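Local structure of anopheles gambiae adenosine kinase (Anopheles gambiae, 3LOO) at residues A38-D43 and A140-G145; R96-I101 and G123-Y128. The protein transfers a phosphate group from ATP to adenosine to make AMP, as an adenosine kinase of the pfkB carbohydrate kinase family. All blocks are in the same frame, centred on the assembly; numbering follows the deposited sequence.

Interaction 1: residues A38-D43 and A140-G145; sequences AVVEKD and AVLVTG
V143 O is approached by two donors from the neighbouring segment 38-43: V40 N bonds to it at 2.9 Å with a nearly straight N-H (173°), and the CA-H of V39 adds a weaker contact at 3.5 Å from V39 CA to V143 O. This is a parallel strand pair, 33-39 beside 137-144, in the five-stranded sheet that matches the smaller, lid-like domain of the pfkB (ribokinase-like) fold. The parallel pattern is explicit at A38, which straddles L142: A38 N donates to V141 O at 3.1 Å, and A38 O accepts from V143 N at 2.8 Å. On one face, V39 and V143 bring their methyls together; on the other lie A38 and L142, the latter packed on L69 of helix 64-73.

Past V39 the first strand ends, and the run from 38 to 42 diverges from that of 141 to 144 by 47°. After the last main-chain bond, at V40 N, side chains extend the contact. V40 CG2, placed between the backbone N and the carbonyl carbon (chi1 -48°), reaches L142 CB at 4.0 Å and also meets T144 OG1. That hydroxyl lies 3.1 Å from V40 O, although its proton has another acceptor within reach. Beyond it, the bent aliphatic chain of K42 crosses T144, with CE 3.6 Å from the CG2 methyl.

Interaction 2: residues R96-I101 and G123-Y128; sequences RPRTAI and GVNVQY
The R98 guanidinium carries the side-chain amide of N125 over one face; the side chains cross at a slant, with the two planes 28° apart. NE forms a salt bridge with D23, so the group's strongest polar partner lies beyond the two segments. The contact belongs to a beta-alpha-beta unit of the kinase's large sheet, in which strand 100-107 leads through helix 110-122 to the edge strand 125-131.

Where that helix ends, G123 takes a positive phi in a Schellman motif and turns its carbonyl to the type II turn R96-T99, which precedes strand 100-107. R98 N donates to G123 O at 2.7 Å, almost straight (173°) and in the carbonyl plane. The CA-H of P97 touches the same oxygen, P97 CA lying 3.5 Å from G123 O. Within the turn, T99 OG1 donates to R96 O at 2.7 Å, from above the carbonyl plane.

The parallel ladder then starts with N125 N bonded to A100 O at 3.0 Å, and a CA-H contact follows, with I101 CA 3.3 Å from N125 O. N125 also bonds through its backbone to F102, which confirms that it is paired with I101. Their side chains lie alongside each other on one face of the sheet: I101 CG1, beside its own backbone N and anti to the carbonyl carbon (chi1 -64°), is set 4.1 Å from N125 CB. The other branch, I101 CG2, touches Q127 CG at 3.9 Å, where the two side chains cross.

Main-chain bonds thus fix the register and join turn to helix end, while the salt bridge to D23 probably holds the R98 guanidinium over the amide and tempers its charge.

Overall arrangement
Both interactions are parallel strand pairings, but in different sheets: interaction 1 lies in the five-stranded sheet and interaction 2 at one border of the nine-stranded one. Their centres are 33 Å apart and their nearest atoms about 16 Å, so they do not touch; strands 125-131 and 137-144, one from each, are consecutive in the chain. Interaction 2 is largely buried and joins neighbouring elements of one crossover unit, whereas interaction 1 is partly buried and brings together strands far apart in sequence. In interaction 1 the side chains that meet are mostly aliphatic, with one hydroxyl, and the V141 side chain comes about 5 Å from the bound dinucleotide; guanidinium and amide groups mark interaction 2.

Interaction 1: residues A38-D43 and A140-G145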
loop_
_atom_site.group_PDB
_atom_site.type_symbol
_atom_site.label_atom_id
_atom_site.label_comp_id
_atom_site.label_asym_id
_atom_site.label_seq_id
_atom_site.Cartn_x
_atom_site.Cartn_y
_atom_site.Cartn_z
ATOM N N ALA A 38 12.956 -8.135 -12.383
ATOM C CA ALA A 38 13.916 -8.312 -13.487
ATOM C C ALA A 38 13.679 -7.390 -14.666
ATOM O O ALA A 38 12.567 -6.881 -14.894
ATOM C CB ALA A 38 13.961 -9.796 -13.969
ATOM N N VAL A 39 14.749 -7.176 -15.424
ATOM C CA VAL A 39 14.648 -6.522 -16.710
ATOM C C VAL A 39 14.262 -7.565 -17.746
ATOM O O VAL A 39 14.858 -8.634 -17.829
ATOM C CB VAL A 39 15.957 -5.775 -17.068
ATOM C CG1 VAL A 39 15.946 -5.309 -18.547
ATOM C CG2 VAL A 39 16.120 -4.601 -16.112
ATOM N N VAL A 40 13.220 -7.282 -18.511
ATOM C CA VAL A 40 12.794 -8.219 -19.535
ATOM C C VAL A 40 12.379 -7.444 -20.763
ATOM O O VAL A 40 12.274 -6.211 -20.711
ATOM C CB VAL A 40 11.604 -9.115 -19.046
ATOM C CG1 VAL A 40 11.884 -9.700 -17.668
ATOM C CG2 VAL A 40 10.283 -8.355 -19.068
ATOM N N GLU A 41 12.112 -8.166 -21.855
ATOM C CA GLU A 41 11.587 -7.551 -23.087
ATOM C C GLU A 41 10.161 -8.005 -23.383
ATOM O O GLU A 41 9.666 -8.943 -22.745
ATOM C CB GLU A 41 12.542 -7.813 -24.266
ATOM C CG GLU A 41 13.757 -6.875 -24.245
ATOM C CD GLU A 41 14.817 -7.203 -25.302
ATOM O OE1 GLU A 41 14.550 -7.040 -26.514
ATOM O OE2 GLU A 41 15.936 -7.596 -24.910
ATOM N N LYS A 42 9.520 -7.359 -24.364
ATOM C CA LYS A 42 8.088 -7.553 -24.673
ATOM C C LYS A 42 7.662 -8.980 -24.929
ATOM O O LYS A 42 6.523 -9.338 -24.623
ATOM C CB LYS A 42 7.648 -6.709 -25.869
ATOM C CG LYS A 42 7.208 -5.314 -25.506
ATOM C CD LYS A 42 8.242 -4.250 -25.875
ATOM C CE LYS A 42 7.957 -2.932 -25.136
ATOM N NZ LYS A 42 6.547 -2.874 -24.609
ATOM N N ASP A 43 8.562 -9.799 -25.490
ATOM C CA ASP A 43 8.226 -11.195 -25.754
ATOM C C ASP A 43 7.908 -11.931 -24.473
ATOM O O ASP A 43 7.065 -12.832 -24.465
ATOM C CB ASP A 43 9.333 -11.924 -26.543
ATOM C CG ASP A 43 10.709 -11.736 -25.923
ATOM O OD1 ASP A 43 11.536 -12.672 -26.031
ATOM O OD2 ASP A 43 10.959 -10.654 -25.332
ATOM N N ALA A 140 5.741 -10.629 -9.311
ATOM C CA ALA A 140 6.614 -10.386 -10.446
ATOM C C ALA A 140 6.634 -8.899 -10.700
ATOM O O ALA A 140 5.566 -8.273 -10.793
ATOM C CB ALA A 140 6.085 -11.142 -11.700
ATOM N N VAL A 141 7.831 -8.323 -10.807
ATOM C CA VAL A 141 7.985 -6.918 -11.160
ATOM C C VAL A 141 8.850 -6.884 -12.420
ATOM O O VAL A 141 10.071 -7.069 -12.351
ATOM C CB VAL A 141 8.709 -6.122 -10.053
ATOM C CG1 VAL A 141 8.938 -4.678 -10.499
ATOM C CG2 VAL A 141 7.948 -6.161 -8.709
ATOM N N LEU A 142 8.218 -6.693 -13.575
ATOM C CA LEU A 142 8.903 -6.790 -14.858
ATOM C C LEU A 142 9.189 -5.408 -15.388
ATOM O O LEU A 142 8.271 -4.612 -15.584
ATOM C CB LEU A 142 8.039 -7.561 -15.863
ATOM C CG LEU A 142 7.527 -8.907 -15.379
ATOM C CD1 LEU A 142 6.849 -9.655 -16.502
ATOM C CD2 LEU A 142 8.695 -9.712 -14.830
ATOM N N VAL A 143 10.467 -5.127 -15.612
ATOM C CA VAL A 143 10.897 -3.830 -16.130
ATOM C C VAL A 143 11.180 -3.923 -17.639
ATOM O O VAL A 143 12.008 -4.734 -18.084
ATOM C CB VAL A 143 12.143 -3.330 -15.377
ATOM C CG1 VAL A 143 12.718 -2.091 -16.050
ATOM C CG2 VAL A 143 11.801 -3.068 -13.928
ATOM N N THR A 144 10.457 -3.120 -18.415
ATOM C CA THR A 144 10.641 -3.040 -19.865
ATOM C C THR A 144 10.716 -1.568 -20.234
ATOM O O THR A 144 9.719 -0.839 -20.106
ATOM C CB THR A 144 9.498 -3.689 -20.639
ATOM O OG1 THR A 144 9.444 -5.089 -20.330
ATOM C CG2 THR A 144 9.740 -3.542 -22.120
ATOM N N GLY A 145 11.903 -1.149 -20.679
ATOM C CA GLY A 145 12.201 0.262 -20.919
ATOM C C GLY A 145 11.989 1.020 -19.625
ATOM O O GLY A 145 12.573 0.662 -18.607
#

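Interaction 2: residues R96-I101 and G123-Y128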
loop_
_atom_site.group_PDB
_atom_site.type_symbol
_atom_site.label_atom_id
_atom_site.label_comp_id
_atom_site.label_asym_id
_atom_site.label_seq_id
_atom_site.Cartn_x
_atom_site.Cartn_y
_atom_site.Cartn_z
ATOM N N ARG A 96 12.266 4.271 15.641
ATOM C CA ARG A 96 11.785 3.823 16.933
ATOM C C ARG A 96 11.027 2.552 16.636
ATOM O O ARG A 96 9.864 2.625 16.197
ATOM C CB ARG A 96 10.910 4.877 17.615
ATOM C CG ARG A 96 10.390 4.386 18.927
ATOM C CD ARG A 96 9.239 5.256 19.444
ATOM N NE ARG A 96 8.881 4.742 20.758
ATOM C CZ ARG A 96 8.291 3.580 20.988
ATOM N NH1 ARG A 96 7.943 2.774 19.977
ATOM N NH2 ARG A 96 8.030 3.217 22.236
ATOM N N PRO A 97 11.681 1.396 16.864
ATOM C CA PRO A 97 11.109 0.104 16.557
ATOM C C PRO A 97 9.776 -0.136 17.263
ATOM O O PRO A 97 9.534 0.386 18.377
ATOM C CB PRO A 97 12.194 -0.893 17.041
ATOM C CG PRO A 97 13.503 -0.136 16.897
ATOM C CD PRO A 97 13.091 1.282 17.318
ATOM N N ARG A 98 8.920 -0.906 16.595
ATOM C CA ARG A 98 7.629 -1.376 17.154
ATOM C C ARG A 98 6.542 -0.333 17.172
ATOM O O ARG A 98 5.442 -0.603 17.663
ATOM C CB ARG A 98 7.806 -2.003 18.562
ATOM C CG ARG A 98 8.616 -3.305 18.594
ATOM C CD ARG A 98 8.851 -3.748 20.071
ATOM N NE ARG A 98 7.601 -3.703 20.852
ATOM C CZ ARG A 98 6.767 -4.720 21.031
ATOM N NH1 ARG A 98 7.021 -5.887 20.476
ATOM N NH2 ARG A 98 5.672 -4.568 21.788
ATOM N N THR A 99 6.831 0.849 16.634
ATOM C CA THR A 99 5.841 1.911 16.524
ATOM C C THR A 99 4.700 1.469 15.552
ATOM O O THR A 99 3.540 1.831 15.759
ATOM C CB THR A 99 6.457 3.273 16.118
ATOM O OG1 THR A 99 7.522 3.604 17.021
ATOM C CG2 THR A 99 5.436 4.391 16.216
ATOM N N ALA A 100 5.053 0.687 14.519
ATOM C CA ALA A 100 4.052 0.127 13.585
ATOM C C ALA A 100 3.968 -1.393 13.681
ATOM O O ALA A 100 5.000 -2.085 13.834
ATOM C CB ALA A 100 4.329 0.576 12.137
ATOM N N ILE A 101 2.736 -1.900 13.640
ATOM C CA ILE A 101 2.452 -3.322 13.644
ATOM C C ILE A 101 1.889 -3.747 12.254
ATOM O O ILE A 101 1.014 -3.063 11.726
ATOM C CB ILE A 101 1.394 -3.658 14.708
ATOM C CG1 ILE A 101 1.945 -3.354 16.129
ATOM C CG2 ILE A 101 1.013 -5.130 14.624
ATOM C CD1 ILE A 101 0.829 -3.304 17.150
ATOM N N GLY A 123 12.289 -2.170 11.802
ATOM C CA GLY A 123 11.614 -1.728 13.029
ATOM C C GLY A 123 10.126 -2.104 13.112
ATOM O O GLY A 123 9.454 -1.833 14.113
ATOM N N VAL A 124 9.592 -2.743 12.068
ATOM C CA VAL A 124 8.212 -3.219 12.142
ATOM C C VAL A 124 8.055 -4.351 13.128
ATOM O O VAL A 124 8.879 -5.297 13.173
ATOM C CB VAL A 124 7.700 -3.654 10.726
ATOM C CG1 VAL A 124 6.216 -4.006 10.759
ATOM C CG2 VAL A 124 7.990 -2.521 9.715
ATOM N N ASN A 125 6.976 -4.277 13.904
ATOM C CA ASN A 125 6.512 -5.403 14.664
ATOM C C ASN A 125 5.637 -6.238 13.709
ATOM O O ASN A 125 4.463 -5.926 13.500
ATOM C CB ASN A 125 5.728 -4.936 15.904
ATOM C CG ASN A 125 5.169 -6.092 16.708
ATOM O OD1 ASN A 125 5.373 -7.245 16.347
ATOM N ND2 ASN A 125 4.461 -5.795 17.809
ATOM N N VAL A 126 6.204 -7.304 13.148
ATOM C CA VAL A 126 5.436 -8.129 12.216
ATOM C C VAL A 126 4.661 -9.190 12.976
ATOM O O VAL A 126 5.218 -9.910 13.791
ATOM C CB VAL A 126 6.281 -8.815 11.104
ATOM C CG1 VAL A 126 7.221 -7.814 10.475
ATOM C CG2 VAL A 126 7.021 -9.958 11.659
ATOM N N GLN A 127 3.377 -9.252 12.697
ATOM C CA GLN A 127 2.503 -10.213 13.362
ATOM C C GLN A 127 1.841 -11.072 12.298
ATOM O O GLN A 127 0.642 -10.977 12.037
ATOM C CB GLN A 127 1.530 -9.461 14.250
ATOM C CG GLN A 127 2.242 -8.755 15.413
ATOM C CD GLN A 127 2.754 -9.719 16.482
ATOM O OE1 GLN A 127 3.841 -9.523 17.046
ATOM N NE2 GLN A 127 1.962 -10.745 16.791
ATOM N N TYR A 128 2.688 -11.856 11.625
ATOM C CA TYR A 128 2.249 -12.703 10.503
ATOM C C TYR A 128 1.403 -13.878 10.995
ATOM O O TYR A 128 1.797 -14.578 11.927
ATOM C CB TYR A 128 3.436 -13.302 9.738
ATOM C CG TYR A 128 4.331 -12.370 8.930
ATOM C CD1 TYR A 128 3.873 -11.160 8.364
ATOM C CD2 TYR A 128 5.659 -12.722 8.720
ATOM C CE1 TYR A 128 4.763 -10.341 7.608
ATOM C CE2 TYR A 128 6.524 -11.932 7.951
ATOM C CZ TYR A 128 6.077 -10.746 7.404
ATOM O OH TYR A 128 7.009 -9.983 6.674
#